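Side-chain contact in fosfomycin resistance protein FosX (Mesorhizobium loti, PDB 1R9C), which catalyses the manganese-dependent hydration of the antibiotic fosfomycin and so confers resistance to it: residues R17-R20 against I21-V25. Sequence-based numbering, arbitrary orientation.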
loop_
_atom_site.group_PDB
_atom_site.type_symbol
_atom_site.label_atom_id
_atom_site.label_comp_id
_atom_site.label_asym_id
_atom_site.label_seq_id
_atom_site.Cartn_x
_atom_site.Cartn_y
_atom_site.Cartn_z
ATOM N N ARG A 17 6.197 -12.047 14.122
ATOM C CA ARG A 17 4.806 -12.424 13.856
ATOM C C ARG A 17 4.364 -11.907 12.494
ATOM O O ARG A 17 3.687 -12.620 11.757
ATOM C CB ARG A 17 3.894 -11.878 14.947
ATOM C CG ARG A 17 2.463 -12.359 14.890
ATOM C CD ARG A 17 2.277 -13.861 14.936
ATOM N NE ARG A 17 0.939 -14.245 14.500
ATOM C CZ ARG A 17 0.614 -15.470 14.074
ATOM N NH1 ARG A 17 1.525 -16.449 14.012
ATOM N NH2 ARG A 17 -0.625 -15.721 13.717
ATOM N N MET A 18 4.734 -10.667 12.158
ATOM C CA MET A 18 4.360 -10.115 10.849
ATOM C C MET A 18 4.971 -10.969 9.721
ATOM O O MET A 18 4.321 -11.188 8.711
ATOM C CB MET A 18 4.777 -8.649 10.721
ATOM C CG MET A 18 4.357 -8.005 9.390
ATOM S SD MET A 18 2.553 -8.004 9.155
ATOM C CE MET A 18 2.447 -6.707 7.901
ATOM N N THR A 19 6.211 -11.431 9.902
ATOM C CA THR A 19 6.873 -12.328 8.961
ATOM C C THR A 19 5.969 -13.559 8.727
ATOM O O THR A 19 5.725 -13.967 7.576
ATOM C CB THR A 19 8.263 -12.755 9.525
ATOM O OG1 THR A 19 9.148 -11.620 9.541
ATOM C CG2 THR A 19 8.948 -13.769 8.619
ATOM N N ARG A 20 5.468 -14.138 9.830
ATOM C CA ARG A 20 4.666 -15.356 9.745
ATOM C C ARG A 20 3.342 -15.087 9.020
ATOM O O ARG A 20 2.905 -15.892 8.201
ATOM C CB ARG A 20 4.489 -16.011 11.120
ATOM C CG ARG A 20 5.843 -16.363 11.808
ATOM C CD ARG A 20 6.913 -17.095 10.904
ATOM N NE ARG A 20 8.194 -17.341 11.594
ATOM C CZ ARG A 20 9.364 -17.614 10.984
ATOM N NH1 ARG A 20 9.419 -17.661 9.646
ATOM N NH2 ARG A 20 10.484 -17.844 11.709
ATOM N N ILE A 21 2.722 -13.949 9.316
ATOM C CA ILE A 21 1.536 -13.505 8.575
ATOM C C ILE A 21 1.816 -13.384 7.069
ATOM O O ILE A 21 1.080 -13.951 6.263
ATOM C CB ILE A 21 0.961 -12.177 9.178
ATOM C CG1 ILE A 21 0.442 -12.442 10.603
ATOM C CG2 ILE A 21 -0.123 -11.619 8.280
ATOM C CD1 ILE A 21 0.181 -11.172 11.456
ATOM N N LEU A 22 2.877 -12.663 6.678
ATOM C CA LEU A 22 3.105 -12.434 5.257
ATOM C C LEU A 22 3.465 -13.746 4.555
ATOM O O LEU A 22 3.070 -13.972 3.407
ATOM C CB LEU A 22 4.193 -11.372 5.050
ATOM C CG LEU A 22 3.877 -9.949 5.508
ATOM C CD1 LEU A 22 5.168 -9.106 5.504
ATOM C CD2 LEU A 22 2.828 -9.337 4.554
ATOM N N GLU A 23 4.190 -14.625 5.252
ATOM C CA GLU A 23 4.539 -15.924 4.688
ATOM C C GLU A 23 3.304 -16.847 4.629
ATOM O O GLU A 23 3.082 -17.542 3.627
ATOM C CB GLU A 23 5.655 -16.591 5.502
ATOM C CG GLU A 23 7.008 -15.913 5.293
ATOM C CD GLU A 23 8.094 -16.485 6.194
ATOM O OE1 GLU A 23 7.779 -17.327 7.060
ATOM O OE2 GLU A 23 9.263 -16.085 6.035
ATOM N N GLY A 24 2.496 -16.797 5.688
ATOM C CA GLY A 24 1.378 -17.711 5.856
ATOM C C GLY A 24 0.252 -17.368 4.892
ATOM O O GLY A 24 -0.324 -18.275 4.281
ATOM N N VAL A 25 -0.056 -16.079 4.754
ATOM C CA VAL A 25 -1.187 -15.659 3.912
ATOM C C VAL A 25 -0.764 -15.500 2.459
ATOM O O VAL A 25 -1.449 -16.012 1.572
ATOM C CB VAL A 25 -1.914 -14.384 4.417
ATOM C CG1 VAL A 25 -3.102 -14.059 3.548
ATOM C CG2 VAL A 25 -2.419 -14.559 5.809
#
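Glu23 lies alongside Thr19 and Arg20 of the preceding turn of helix 15-26, its side chain pointing the same way as theirs. Its CB and CG both pack on the carbonyl oxygen of Thr19, CG at 3.3 Å from Thr19 O, because chi1 of -72° sets CG beside the backbone N that donates to that same oxygen. Beyond CG the chain runs extended, and the carboxylate divides its neighbours: OE2 lies 3.5 Å from the methyl CG2 of Thr19, whereas OE1 accepts a hydrogen bond from Arg20 NH1 at 3.1 Å. This i to i+3 salt bridge is bent, with an N-H...O angle of 145°. OE1 lies in the guanidinium plane, while NH1 comes to its syn side from somewhat out of the carboxylate plane; the two flat groups are turned 48° apart, consistent with one close N-O contact and not a flat two-bond pairing. Arg20 reaches it by folding its chain at chi2, which brings CD to 3.9 Å from Glu23 OE1 as well.

Thr19 directs its hydroxyl elsewhere, OG1 being hydrogen-bonded to Leu15 O and to Lys45 NZ. On the buried side Met18 CG meets Leu22 CD1 at 4.1 Å, and both side chains rest on Ile56 of strand 52-58. Ile21 CG1 sits 3.4 Å from Arg17 O and also lies over one face of the Arg17 guanidinium.

Four successive i+4 to i backbone bonds, from Ile21 N to Arg17 O through Gly24 N to Arg20 O, establish regular alpha-helix. The arrangement is that of an amphipathic helix, with charged residues along one side and apolar ones laid on the beta-sheet, as in the beta-alpha-beta-beta-beta modules of the vicinal oxygen chelate (glyoxalase) fold.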